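PDB 4AIP: Fe-regulated protein B from Neisseria meningitidis, which carries iron across the outer membrane as a TonB-dependent transporter, probably by taking up siderophore-bound iron. Local coordinates for residues K272-G277 and E305-N310; E334-S339 and P354-I359; N536-F541 and N551-W556; P647-G652 and A692-L697; N703-V708 and G737-F742. All coordinates share one frame; numbering follows the deposited sequence.

Contact 1. Residues K272-G277 and E305-N310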
# COMPACT_ATOMS: atom_id res chain seq x y z
N LYS B 272 -1.61 2.53 15.40
CA LYS B 272 -0.64 1.66 14.79
C LYS B 272 0.57 2.48 14.42
O LYS B 272 0.42 3.59 13.93
CB LYS B 272 -1.22 0.94 13.57
CG LYS B 272 -0.23 0.02 13.01
CD LYS B 272 -0.46 -0.42 11.60
CE LYS B 272 -1.43 -1.51 11.49
NZ LYS B 272 -0.88 -2.47 10.53
N ASP B 273 1.77 1.89 14.62
CA ASP B 273 3.05 2.53 14.37
C ASP B 273 3.89 1.49 13.65
O ASP B 273 4.18 0.42 14.20
CB ASP B 273 3.70 2.74 15.75
CG ASP B 273 4.63 3.97 15.83
OD1 ASP B 273 5.52 4.12 14.97
OD2 ASP B 273 4.49 4.75 16.80
N GLN B 274 4.33 1.76 12.44
CA GLN B 274 5.01 0.69 11.71
C GLN B 274 6.29 1.13 10.98
O GLN B 274 6.33 2.19 10.31
CB GLN B 274 4.01 0.11 10.73
CG GLN B 274 4.53 -1.02 10.00
CD GLN B 274 3.50 -1.66 9.14
OE1 GLN B 274 3.21 -2.85 9.29
NE2 GLN B 274 2.90 -0.88 8.26
N HIS B 275 7.31 0.27 11.04
CA HIS B 275 8.53 0.54 10.33
C HIS B 275 8.80 -0.53 9.32
O HIS B 275 8.78 -1.69 9.68
CB HIS B 275 9.70 0.53 11.27
CG HIS B 275 9.59 1.46 12.44
ND1 HIS B 275 10.43 1.37 13.52
CD2 HIS B 275 8.76 2.50 12.69
CE1 HIS B 275 10.12 2.30 14.40
NE2 HIS B 275 9.13 3.02 13.91
N ARG B 276 9.13 -0.16 8.07
CA ARG B 276 9.46 -1.17 7.06
C ARG B 276 10.67 -0.80 6.26
O ARG B 276 10.93 0.38 5.98
CB ARG B 276 8.28 -1.41 6.11
CG ARG B 276 7.76 -0.17 5.50
CD ARG B 276 6.28 -0.16 5.72
NE ARG B 276 5.64 -0.57 4.48
CZ ARG B 276 4.35 -0.90 4.33
NH1 ARG B 276 3.52 -0.87 5.36
NH2 ARG B 276 3.89 -1.28 3.13
N GLY B 277 11.42 -1.80 5.85
CA GLY B 277 12.50 -1.55 4.91
C GLY B 277 13.43 -2.73 4.88
O GLY B 277 13.17 -3.76 5.52
N GLU B 305 9.06 -5.75 8.61
CA GLU B 305 8.15 -4.77 9.22
C GLU B 305 8.12 -5.02 10.70
O GLU B 305 8.06 -6.19 11.16
CB GLU B 305 6.70 -4.86 8.66
CG GLU B 305 6.63 -5.28 7.21
CD GLU B 305 5.23 -5.19 6.58
OE1 GLU B 305 4.28 -5.64 7.26
OE2 GLU B 305 5.12 -4.75 5.40
N THR B 306 8.19 -3.93 11.47
CA THR B 306 8.10 -4.06 12.88
C THR B 306 7.03 -3.05 13.32
O THR B 306 7.02 -1.90 12.88
CB THR B 306 9.53 -4.03 13.63
OG1 THR B 306 9.84 -2.72 14.07
CG2 THR B 306 10.70 -4.50 12.74
N THR B 307 6.07 -3.52 14.13
CA THR B 307 4.83 -2.79 14.36
C THR B 307 4.42 -2.73 15.84
O THR B 307 4.57 -3.70 16.60
CB THR B 307 3.70 -3.49 13.59
OG1 THR B 307 4.21 -3.97 12.34
CG2 THR B 307 2.60 -2.55 13.32
N GLN B 308 3.82 -1.62 16.24
CA GLN B 308 3.26 -1.50 17.57
C GLN B 308 1.85 -0.99 17.40
O GLN B 308 1.62 0.04 16.70
CB GLN B 308 4.07 -0.54 18.44
CG GLN B 308 3.86 -0.71 19.94
CD GLN B 308 4.64 0.31 20.77
OE1 GLN B 308 4.30 1.48 20.80
NE2 GLN B 308 5.67 -0.14 21.45
N SER B 309 0.91 -1.68 18.05
CA SER B 309 -0.48 -1.36 17.87
C SER B 309 -1.10 -1.45 19.21
O SER B 309 -0.79 -2.31 20.05
CB SER B 309 -1.23 -2.33 16.96
OG SER B 309 -0.43 -2.88 15.95
N ASN B 310 -2.09 -0.61 19.37
CA ASN B 310 -2.75 -0.57 20.61
C ASN B 310 -4.20 -0.23 20.36
O ASN B 310 -4.48 0.83 19.77
CB ASN B 310 -2.13 0.55 21.46
CG ASN B 310 -2.58 0.47 22.91
OD1 ASN B 310 -2.95 -0.62 23.37
ND2 ASN B 310 -2.58 1.61 23.63
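Lys-272 meets Thr-307 through its aliphatic stem, CG lying 3.8 Å from the Thr-307 CG2 methyl. Their strands, 264-276 and 302-318, are antiparallel neighbours in the TonB-dependent receptor beta-barrel. The same lysine touches a bound N8E detergent. Asp-273, on the other face, pairs with Gln-308 by two backbone bonds: Asp-273 N to Gln-308 O is 2.8 Å, and Gln-308 N to Asp-273 O is 2.9 Å. Its buried carboxylate takes a hydrogen bond at OD2 from Asp-140 N inside the barrel. Gln-274 runs alongside Thr-307, both side chains pointing the same way, since its CG is anti to the backbone N (chi1 -176°). His-275 N donates almost straight to Thr-306 O (2.9 Å, 169° at the hydrogen), while its ring stacks on Phe-137. Arg-276 lies beside Glu-305, whose OE2, hydrogen-bonded to Tyr-303 OH, stands over the middle of the guanidinium face, 4.1 Å from Arg-276 CZ, so attraction of charge acts without an N-H aimed at the oxygen. Arg-276 is an L-glutamate-binding residue in a crystal structure of this protein, though no glutamate is bound to this chain. The carboxylate over its face may partly offset the arginine charge.

Contact 2. Residues E334-S339 and P354-I359; sequences EKERYS and PNHTRI
An extended chain from CG to NE, with CG anti to the backbone N (chi1 178°), carries the Arg-337 guanidinium along the face that also bears Thr-357, while a bend at chi3 (57°) turns the Arg-358 guanidinium toward Glu-334. Both arginines belong to neighbouring antiparallel strands, 325-339 and 355-371, of the TonB-dependent receptor beta-barrel. Glu-334 OE1 and Arg-358 NH2 form a long salt bridge of 3.9 Å, with OE1 at the guanidinium edge and the two planar groups 47° apart. The Arg-358 stem runs beside that of Glu-336, CG to CG 3.7 Å; their methylene stems pack together, as long polar side chains can. Near the end of the pairing, the Tyr-338 ring lies alongside Pro-354, CE1 3.9 Å from Pro-354 CB; the two rings give an apolar surface that packs on Ile-278 of a second subunit. On the opposite face, Asp-342 ties the polar groups together, forming a salt bridge with Arg-337 and hydrogen bonds with Ser-339 and Asn-355. Thr-357 N donates to Arg-337 O at 2.7 Å. A water joins the same carbonyl to the side chains: it donates to Arg-337 O (3.0 Å), accepts from Arg-337 NH1 (2.8 Å) and bonds with Thr-357 OG1 (3.0 Å).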
# COMPACT_ATOMS: atom_id res chain seq x y z
N GLU B 334 -0.01 -4.87 20.81
CA GLU B 334 0.62 -5.89 19.97
C GLU B 334 1.92 -5.41 19.48
O GLU B 334 2.02 -4.27 18.97
CB GLU B 334 -0.19 -6.16 18.72
CG GLU B 334 -1.50 -6.80 18.99
CD GLU B 334 -1.42 -8.34 19.26
OE1 GLU B 334 -0.38 -9.00 18.89
OE2 GLU B 334 -2.45 -8.86 19.80
N LYS B 335 2.91 -6.28 19.61
CA LYS B 335 4.18 -5.99 19.06
C LYS B 335 4.54 -7.07 18.06
O LYS B 335 4.54 -8.28 18.36
CB LYS B 335 5.23 -5.88 20.12
CG LYS B 335 6.13 -4.75 19.70
CD LYS B 335 7.02 -4.18 20.77
CE LYS B 335 6.67 -4.95 22.02
NZ LYS B 335 6.55 -4.36 23.34
N GLU B 336 4.85 -6.63 16.86
CA GLU B 336 5.17 -7.58 15.83
C GLU B 336 6.45 -7.40 15.13
O GLU B 336 6.90 -6.27 14.92
CB GLU B 336 4.13 -7.55 14.77
CG GLU B 336 3.15 -8.50 15.06
CD GLU B 336 2.11 -8.60 13.96
OE1 GLU B 336 2.42 -9.24 12.91
OE2 GLU B 336 1.01 -8.04 14.20
N ARG B 337 7.01 -8.55 14.78
CA ARG B 337 8.04 -8.59 13.80
C ARG B 337 7.63 -9.53 12.67
O ARG B 337 7.27 -10.71 12.84
CB ARG B 337 9.39 -8.98 14.41
CG ARG B 337 10.50 -9.08 13.42
CD ARG B 337 11.63 -9.89 14.02
NE ARG B 337 12.80 -9.93 13.16
CZ ARG B 337 13.06 -10.90 12.30
NH1 ARG B 337 12.22 -11.94 12.17
NH2 ARG B 337 14.16 -10.86 11.58
N TYR B 338 7.69 -8.95 11.48
CA TYR B 338 7.52 -9.71 10.26
C TYR B 338 8.80 -9.61 9.40
O TYR B 338 9.32 -8.52 9.14
CB TYR B 338 6.33 -9.14 9.47
CG TYR B 338 6.25 -9.74 8.09
CD1 TYR B 338 5.67 -11.02 7.87
CD2 TYR B 338 6.82 -9.07 7.02
CE1 TYR B 338 5.64 -11.58 6.57
CE2 TYR B 338 6.77 -9.61 5.72
CZ TYR B 338 6.19 -10.85 5.50
OH TYR B 338 6.16 -11.37 4.22
N SER B 339 9.27 -10.75 8.93
CA SER B 339 10.37 -10.77 8.02
C SER B 339 9.97 -11.55 6.80
O SER B 339 9.32 -12.59 6.93
CB SER B 339 11.54 -11.45 8.70
OG SER B 339 12.41 -12.01 7.74
N PRO B 354 8.78 -16.24 4.83
CA PRO B 354 8.20 -15.30 5.79
C PRO B 354 8.05 -15.84 7.21
O PRO B 354 7.77 -17.04 7.42
CB PRO B 354 6.82 -14.99 5.21
CG PRO B 354 6.88 -15.45 3.82
CD PRO B 354 7.77 -16.64 3.83
N ASN B 355 8.30 -14.95 8.16
CA ASN B 355 8.33 -15.28 9.55
C ASN B 355 7.74 -14.16 10.34
O ASN B 355 7.97 -12.99 10.08
CB ASN B 355 9.74 -15.61 10.02
CG ASN B 355 9.76 -16.22 11.41
OD1 ASN B 355 8.95 -17.07 11.72
ND2 ASN B 355 10.69 -15.79 12.24
N HIS B 356 7.01 -14.53 11.36
CA HIS B 356 6.14 -13.60 11.97
C HIS B 356 6.15 -13.91 13.43
O HIS B 356 5.93 -15.02 13.77
CB HIS B 356 4.88 -14.01 11.34
CG HIS B 356 3.74 -13.20 11.67
ND1 HIS B 356 3.69 -11.87 11.40
CD2 HIS B 356 2.53 -13.55 12.11
CE1 HIS B 356 2.49 -11.42 11.70
NE2 HIS B 356 1.78 -12.42 12.16
N THR B 357 6.47 -12.92 14.25
CA THR B 357 6.64 -13.11 15.66
C THR B 357 5.76 -12.12 16.36
O THR B 357 5.78 -10.93 16.04
CB THR B 357 8.13 -12.88 16.06
OG1 THR B 357 8.98 -13.78 15.32
CG2 THR B 357 8.33 -13.15 17.53
N ARG B 358 4.98 -12.59 17.32
CA ARG B 358 4.10 -11.64 18.05
C ARG B 358 4.31 -11.56 19.51
O ARG B 358 4.73 -12.54 20.12
CB ARG B 358 2.68 -11.99 17.81
CG ARG B 358 2.41 -11.93 16.35
CD ARG B 358 1.29 -12.81 16.01
NE ARG B 358 0.21 -12.35 16.82
CZ ARG B 358 -1.00 -12.89 16.87
NH1 ARG B 358 -1.39 -13.92 16.20
NH2 ARG B 358 -1.87 -12.41 17.64
N ILE B 359 4.10 -10.38 20.08
CA ILE B 359 3.93 -10.28 21.53
C ILE B 359 2.65 -9.52 21.78
O ILE B 359 2.50 -8.38 21.28
CB ILE B 359 5.04 -9.51 22.20
CG1 ILE B 359 6.40 -10.04 21.76
CG2 ILE B 359 4.89 -9.61 23.74
CD1 ILE B 359 7.56 -9.09 22.12
O HOH W 1 9.58 -12.60 12.68

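Contact 3. Residues N536-F541 and N551-W556; sequences NTEIGF and NGSYFW
Phe-541 lays its ring flat over the backbone of Gly-552, whose N sits 3.5 Å above the ring plane toward the rim. The cause is chi1 of 79°, which places CG between the backbone N and the carbonyl carbon and folds the ring back across the partner strand. Gly-552 suits the spot because a CB would run into the ring; this cross-strand pairing is the aromatic rescue of glycine known from antiparallel sheets. The strands 532-544 and 548-563 form a beta hairpin of the barrel wall.

At the other end, Trp-556 turns an edge of its indole to the partner strand, with CE3 3.2 Å from Thr-537 O, and CZ3 meets Ile-539 CG1 at 4.0 Å. Tyr-554 CD1 lies over one indole face, and Tyr-554 CB packs on Ile-539 CG1 (3.9 Å). Close backbone pairing, Glu-538 CA to Phe-555 CA 4.1 Å, brings Glu-538 CB tightly to 2.9 Å from Tyr-554 O. The glutamate's chi1 of 86° and extended chain then send its carboxylate inward, where OE1 forms a salt bridge with Arg-110; Arg-110 also makes a cation-pi contact with Phe-555. Ser-553 OG is hydrogen-bonded to Ser-65 N.

The two faces thus differ in chemistry: Ile-539, Tyr-554 and Trp-556 give an apolar and aromatic exterior consistent with a lipid-facing wall, whereas Glu-538 and Ser-553 supply polar grips on residues inside the barrel.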
# COMPACT_ATOMS: atom_id res chain seq x y z
N ASN B 536 15.06 3.74 46.00
CA ASN B 536 15.47 4.94 45.38
C ASN B 536 15.24 6.11 46.34
O ASN B 536 14.12 6.37 46.79
CB ASN B 536 14.74 5.13 44.04
CG ASN B 536 14.94 6.52 43.46
OD1 ASN B 536 16.02 6.84 42.89
ND2 ASN B 536 13.91 7.37 43.63
N THR B 537 16.32 6.80 46.67
CA THR B 537 16.24 7.93 47.57
C THR B 537 16.68 9.11 46.80
O THR B 537 17.69 9.02 46.09
CB THR B 537 17.27 7.80 48.70
OG1 THR B 537 17.13 6.49 49.31
CG2 THR B 537 17.07 8.90 49.74
N GLU B 538 15.98 10.23 46.96
CA GLU B 538 16.47 11.40 46.27
C GLU B 538 16.01 12.71 46.84
O GLU B 538 14.99 12.76 47.53
CB GLU B 538 16.17 11.26 44.78
CG GLU B 538 14.88 11.66 44.23
CD GLU B 538 14.98 11.60 42.70
OE1 GLU B 538 14.96 10.45 42.13
OE2 GLU B 538 15.13 12.71 42.09
N ILE B 539 16.78 13.76 46.57
CA ILE B 539 16.42 15.13 47.00
C ILE B 539 16.34 16.09 45.81
O ILE B 539 16.85 15.77 44.72
CB ILE B 539 17.47 15.69 47.99
CG1 ILE B 539 18.88 15.39 47.47
CG2 ILE B 539 17.27 14.99 49.38
CD1 ILE B 539 19.90 16.39 47.84
N GLY B 540 15.71 17.25 46.01
CA GLY B 540 15.53 18.16 44.92
C GLY B 540 15.10 19.54 45.34
O GLY B 540 14.73 19.75 46.48
N PHE B 541 15.20 20.48 44.42
CA PHE B 541 14.70 21.80 44.70
C PHE B 541 14.16 22.34 43.40
O PHE B 541 14.63 21.92 42.33
CB PHE B 541 15.82 22.70 45.27
CG PHE B 541 16.75 23.24 44.23
CD1 PHE B 541 16.45 24.44 43.58
CD2 PHE B 541 17.91 22.56 43.87
CE1 PHE B 541 17.34 24.97 42.56
CE2 PHE B 541 18.79 23.09 42.89
CZ PHE B 541 18.50 24.29 42.25
N ASN B 551 16.13 24.06 38.81
CA ASN B 551 15.70 22.88 39.48
C ASN B 551 16.94 22.06 39.58
O ASN B 551 17.88 22.20 38.77
CB ASN B 551 14.64 22.18 38.64
CG ASN B 551 15.19 21.73 37.29
OD1 ASN B 551 15.88 20.66 37.16
ND2 ASN B 551 14.93 22.52 36.28
N GLY B 552 16.94 21.17 40.55
CA GLY B 552 18.09 20.28 40.81
C GLY B 552 17.58 19.01 41.48
O GLY B 552 16.57 19.03 42.21
N SER B 553 18.27 17.91 41.20
CA SER B 553 17.93 16.63 41.73
C SER B 553 19.26 15.90 41.99
O SER B 553 20.19 15.95 41.17
CB SER B 553 17.09 15.81 40.72
OG SER B 553 15.66 15.97 40.93
N TYR B 554 19.35 15.30 43.18
CA TYR B 554 20.32 14.24 43.44
C TYR B 554 19.56 12.97 43.82
O TYR B 554 18.49 13.04 44.46
CB TYR B 554 21.33 14.64 44.52
CG TYR B 554 22.67 13.94 44.30
CD1 TYR B 554 22.81 12.58 44.62
CD2 TYR B 554 23.76 14.59 43.70
CE1 TYR B 554 23.98 11.91 44.40
CE2 TYR B 554 24.94 13.91 43.47
CZ TYR B 554 25.05 12.57 43.80
OH TYR B 554 26.21 11.86 43.58
N PHE B 555 20.07 11.83 43.38
CA PHE B 555 19.38 10.55 43.57
C PHE B 555 20.37 9.50 43.88
O PHE B 555 21.53 9.58 43.42
CB PHE B 555 18.54 10.12 42.31
CG PHE B 555 19.41 9.81 41.06
CD1 PHE B 555 19.93 8.54 40.88
CD2 PHE B 555 19.70 10.78 40.13
CE1 PHE B 555 20.72 8.25 39.80
CE2 PHE B 555 20.51 10.48 39.05
CZ PHE B 555 21.01 9.21 38.89
N TRP B 556 19.91 8.52 44.67
CA TRP B 556 20.61 7.26 44.96
C TRP B 556 19.69 6.09 44.72
O TRP B 556 18.53 6.10 45.20
CB TRP B 556 21.07 7.21 46.42
CG TRP B 556 21.97 8.37 46.86
CD1 TRP B 556 23.34 8.34 46.97
CD2 TRP B 556 21.54 9.70 47.26
NE1 TRP B 556 23.78 9.60 47.39
CE2 TRP B 556 22.71 10.43 47.60
CE3 TRP B 556 20.27 10.32 47.41
CZ2 TRP B 556 22.68 11.76 48.07
CZ3 TRP B 556 20.21 11.66 47.87
CH2 TRP B 556 21.44 12.37 48.19

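Contact 4. Residues P647-G652 and A692-L697; sequences PNLEIG and ANWKPL
Leu-649 overlaps the base of Trp-694, its CD1 methyl closing to 3.3 Å from Trp-694 CB, with CG anti to the backbone N (chi1 176°) pointing the branch across the strand. The two residues sit on neighbouring antiparallel strands of the TonB-dependent receptor beta-barrel. The indole is bounded on one face by Pro-696, whose CG stands over its centre, and Pro-647 CB touches it more loosely, 4.3 Å from Trp-694 CE3. These apolar groups share the face where Ile-651 CG2 and the small Ala-692 CB meet.

The other face is polar. Asn-648 crosses Lys-695, its OD1 3.4 Å from Lys-695 CD, so the amide rests on the lysine stem while OD1 accepts from Arg-643 NE. Glu-650 and Asn-693 form a hydrogen-bonded pair (Asn-693 N to Glu-650 O, 2.8 Å), and Lys-695 N reaches Asn-648 O at 3.0 Å. Next to this bond a water links the two backbones, accepting from Asn-648 N at 2.7 Å and donating to Lys-695 O at 3.0 Å.

Strands 649-662 and 681-694 lie between strand 635-644, which supplies Arg-643, and strand 702-709, whose Val-704 touches Trp-694; Pro-696 packs on Phe-212 of a third subunit.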
# COMPACT_ATOMS: atom_id res chain seq x y z
N PRO B 647 7.61 39.99 12.05
CA PRO B 647 6.64 38.91 11.89
C PRO B 647 6.70 37.93 13.07
O PRO B 647 7.61 38.01 13.92
CB PRO B 647 7.10 38.22 10.61
CG PRO B 647 8.58 38.54 10.48
CD PRO B 647 8.72 39.91 11.08
N ASN B 648 5.73 37.02 13.16
CA ASN B 648 5.72 36.04 14.25
C ASN B 648 6.68 34.94 13.86
O ASN B 648 6.35 34.08 13.04
CB ASN B 648 4.34 35.49 14.49
CG ASN B 648 4.24 34.67 15.71
OD1 ASN B 648 5.09 33.81 15.99
ND2 ASN B 648 3.19 34.89 16.46
N LEU B 649 7.87 34.98 14.45
CA LEU B 649 8.99 34.19 14.01
C LEU B 649 9.97 33.99 15.18
O LEU B 649 10.40 34.95 15.84
CB LEU B 649 9.67 34.90 12.83
CG LEU B 649 10.97 34.36 12.19
CD1 LEU B 649 10.78 33.02 11.41
CD2 LEU B 649 11.60 35.49 11.27
N GLU B 650 10.29 32.75 15.47
CA GLU B 650 11.27 32.49 16.46
C GLU B 650 12.43 31.91 15.70
O GLU B 650 12.23 30.99 14.83
CB GLU B 650 10.74 31.47 17.50
CG GLU B 650 11.56 31.46 18.76
CD GLU B 650 10.97 30.65 19.89
OE1 GLU B 650 10.91 29.40 19.75
OE2 GLU B 650 10.64 31.27 20.92
N ILE B 651 13.62 32.46 16.00
CA ILE B 651 14.89 31.84 15.60
C ILE B 651 15.67 31.53 16.81
O ILE B 651 15.61 32.28 17.80
CB ILE B 651 15.83 32.74 14.76
CG1 ILE B 651 16.24 34.00 15.56
CG2 ILE B 651 15.20 33.04 13.38
CD1 ILE B 651 16.43 35.28 14.65
N GLY B 652 16.48 30.49 16.72
CA GLY B 652 17.28 30.13 17.85
C GLY B 652 18.27 29.04 17.60
O GLY B 652 18.41 28.56 16.51
N ALA B 692 14.07 27.74 12.99
CA ALA B 692 13.19 28.84 12.89
C ALA B 692 11.74 28.30 12.82
O ALA B 692 11.48 27.30 12.14
CB ALA B 692 13.54 29.63 11.66
N ASN B 693 10.82 28.97 13.52
CA ASN B 693 9.39 28.72 13.36
C ASN B 693 8.68 30.02 12.90
O ASN B 693 8.68 31.05 13.60
CB ASN B 693 8.80 28.22 14.68
CG ASN B 693 7.28 28.28 14.73
OD1 ASN B 693 6.71 29.10 15.41
ND2 ASN B 693 6.62 27.38 14.01
N TRP B 694 8.10 29.99 11.71
CA TRP B 694 7.21 31.11 11.39
C TRP B 694 5.77 30.82 11.19
O TRP B 694 5.38 29.74 10.73
CB TRP B 694 7.80 32.15 10.41
CG TRP B 694 7.49 32.23 9.01
CD1 TRP B 694 7.89 31.37 8.00
CD2 TRP B 694 6.82 33.31 8.35
NE1 TRP B 694 7.43 31.83 6.74
CE2 TRP B 694 6.76 33.00 6.94
CE3 TRP B 694 6.16 34.44 8.82
CZ2 TRP B 694 6.17 33.83 6.01
CZ3 TRP B 694 5.55 35.28 7.88
CH2 TRP B 694 5.56 34.96 6.48
N LYS B 695 5.00 31.80 11.63
CA LYS B 695 3.61 31.67 11.77
C LYS B 695 3.10 32.79 10.93
O LYS B 695 2.77 33.86 11.47
CB LYS B 695 3.19 31.89 13.23
CG LYS B 695 3.44 30.73 14.20
CD LYS B 695 3.00 31.15 15.58
CE LYS B 695 3.55 30.21 16.63
NZ LYS B 695 3.03 28.82 16.37
N PRO B 696 2.99 32.56 9.62
CA PRO B 696 2.68 33.61 8.66
C PRO B 696 1.29 34.23 8.82
O PRO B 696 1.01 35.26 8.23
CB PRO B 696 2.77 32.87 7.32
CG PRO B 696 3.54 31.58 7.62
CD PRO B 696 3.06 31.25 8.97
N LEU B 697 0.44 33.58 9.61
CA LEU B 697 -0.94 33.96 9.73
C LEU B 697 -1.25 34.57 11.07
O LEU B 697 -2.32 35.11 11.24
CB LEU B 697 -1.88 32.76 9.40
CG LEU B 697 -1.94 32.25 7.93
CD1 LEU B 697 -2.91 31.13 7.91
CD2 LEU B 697 -2.34 33.26 6.83
O HOH W 2 3.82 36.61 11.24

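Contact 5. Residues N703-V708 and G737-F742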
# COMPACT_ATOMS: atom_id res chain seq x y z
N ASN B 703 2.19 26.79 10.43
CA ASN B 703 3.55 26.78 10.96
C ASN B 703 4.43 26.38 9.80
O ASN B 703 4.18 25.38 9.13
CB ASN B 703 3.75 25.74 12.08
CG ASN B 703 3.20 26.19 13.46
OD1 ASN B 703 3.60 27.23 14.02
ND2 ASN B 703 2.32 25.35 14.05
N VAL B 704 5.44 27.19 9.56
CA VAL B 704 6.43 26.87 8.57
C VAL B 704 7.69 26.78 9.39
O VAL B 704 8.02 27.71 10.10
CB VAL B 704 6.54 28.05 7.53
CG1 VAL B 704 7.63 27.77 6.51
CG2 VAL B 704 5.23 28.22 6.86
N ASN B 705 8.37 25.66 9.34
CA ASN B 705 9.51 25.45 10.20
C ASN B 705 10.70 25.09 9.41
O ASN B 705 10.63 24.21 8.52
CB ASN B 705 9.25 24.29 11.18
CG ASN B 705 7.97 24.46 11.98
OD1 ASN B 705 7.65 25.54 12.48
ND2 ASN B 705 7.27 23.37 12.15
N LEU B 706 11.84 25.71 9.79
CA LEU B 706 13.08 25.44 9.12
C LEU B 706 14.13 25.19 10.14
O LEU B 706 14.25 25.92 11.08
CB LEU B 706 13.49 26.64 8.24
CG LEU B 706 14.89 26.54 7.64
CD1 LEU B 706 14.94 25.47 6.51
CD2 LEU B 706 15.41 27.92 7.16
N SER B 707 14.94 24.18 9.90
CA SER B 707 15.97 23.83 10.84
C SER B 707 17.18 23.35 10.06
O SER B 707 17.05 22.77 8.94
CB SER B 707 15.53 22.72 11.76
OG SER B 707 15.88 21.46 11.18
N VAL B 708 18.33 23.62 10.65
CA VAL B 708 19.54 22.97 10.22
C VAL B 708 20.22 22.37 11.47
O VAL B 708 20.73 23.12 12.36
CB VAL B 708 20.51 23.91 9.58
CG1 VAL B 708 21.60 23.06 8.93
CG2 VAL B 708 19.81 24.88 8.58
N GLY B 737 9.55 21.82 7.45
CA GLY B 737 8.27 21.19 7.79
C GLY B 737 7.16 22.24 7.68
O GLY B 737 7.42 23.43 7.89
N VAL B 738 5.95 21.80 7.32
CA VAL B 738 4.79 22.73 7.30
C VAL B 738 3.61 21.99 7.90
O VAL B 738 3.39 20.85 7.48
CB VAL B 738 4.42 23.24 5.81
CG1 VAL B 738 3.30 24.25 5.84
CG2 VAL B 738 5.63 23.86 5.08
N ASN B 739 2.87 22.58 8.84
CA ASN B 739 1.57 21.98 9.22
C ASN B 739 0.50 23.05 9.01
O ASN B 739 0.77 24.24 9.25
CB ASN B 739 1.45 21.43 10.67
CG ASN B 739 2.28 22.17 11.66
OD1 ASN B 739 3.43 21.79 11.94
ND2 ASN B 739 1.72 23.22 12.20
N TYR B 740 -0.71 22.64 8.60
CA TYR B 740 -1.74 23.61 8.31
C TYR B 740 -3.10 23.07 8.65
O TYR B 740 -3.40 21.93 8.29
CB TYR B 740 -1.69 24.04 6.85
CG TYR B 740 -2.86 24.95 6.43
CD1 TYR B 740 -3.05 26.18 7.02
CD2 TYR B 740 -3.76 24.54 5.45
CE1 TYR B 740 -4.09 26.98 6.68
CE2 TYR B 740 -4.81 25.36 5.08
CZ TYR B 740 -4.98 26.59 5.71
OH TYR B 740 -5.99 27.46 5.35
N LYS B 741 -3.89 23.90 9.33
CA LYS B 741 -5.13 23.52 9.98
C LYS B 741 -6.23 24.41 9.47
O LYS B 741 -6.15 25.63 9.58
CB LYS B 741 -5.05 23.83 11.46
CG LYS B 741 -5.10 22.75 12.51
CD LYS B 741 -5.24 23.59 13.82
CE LYS B 741 -5.26 22.86 15.10
NZ LYS B 741 -3.89 22.53 15.44
N PHE B 742 -7.30 23.80 8.95
CA PHE B 742 -8.46 24.52 8.49
C PHE B 742 -9.78 23.78 8.83
O PHE B 742 -10.65 24.35 9.46
CB PHE B 742 -8.36 24.80 7.00
CG PHE B 742 -8.31 23.55 6.13
CD1 PHE B 742 -9.49 22.97 5.64
CD2 PHE B 742 -7.09 22.99 5.78
CE1 PHE B 742 -9.45 21.83 4.82
CE2 PHE B 742 -7.02 21.87 4.92
CZ PHE B 742 -8.21 21.27 4.45
OXT PHE B 742 -10.06 22.63 8.44
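Asn-705 and Gly-737 form an antiparallel hydrogen-bonded pair where strand 702-709 meets the last strand of the beta-barrel, 733-741. Both bonds are short: Asn-705 N to Gly-737 O and Gly-737 N to Asn-705 O are each 2.8 Å. The next such pair, Asn-703 with Asn-739, is a little longer, with Asn-703 N to Asn-739 O and Asn-739 N to Asn-703 O both at 3.1 Å. Between them Val-738 holds the non-hydrogen-bonded place opposite Val-704. Its CG1, anti to the backbone N (chi1 -176°), comes to 3.6 Å from Asn-703 O, and Val-738 CA approaches that oxygen at 3.3 Å.

On the inner face the side chains of Asn-703 and Asn-739 meet obliquely, their amide planes 70° apart. Asparagine is apt here, being short enough to stay near the wall and able both to give and to take hydrogen bonds. The second shell fixes the Asn-703 and Asn-705 amides: Asn-703 OD1 accepts from Lys-695 NZ and Asn-693 ND2, and Asn-705 OD1 accepts from Asn-693 ND2 as well. Asn-705 ND2 donates to Asp-78 O, tying the wall to the plug-family region. The valines face the other way, Val-738 packing on Ile-255 of a third subunit.

Strand 733-741 falls in the predicted TonB C-terminal box and also pairs with strand 185-194, which closes the barrel. At the chain end the Phe-742 ring touches Val-187 and Leu-189 of that strand, and the terminal carboxylate is hydrogen-bonded through Phe-742 O to Lys-183 NZ.

All five contacts join antiparallel neighbours in the wall of the TonB-dependent receptor barrel, and they follow one another along the chain without overlap. Contacts 1 and 2 are adjacent, centres 10 Å apart, because strands 302-318 and 325-339 pair directly. Contacts 4 and 5 are likewise 10 Å apart, through strands 681-694 and 702-709, and both touch the third subunit. Contact 3 lies across the barrel from contacts 1 and 2, its centre 37 Å and 41 Å from theirs. Contact 5 joins the last two strands, and 733-741 closes the barrel on its other edge. Together they sample a continuous wall around residues such as Asp-140, Arg-110 and Asp-78 of the plug family region.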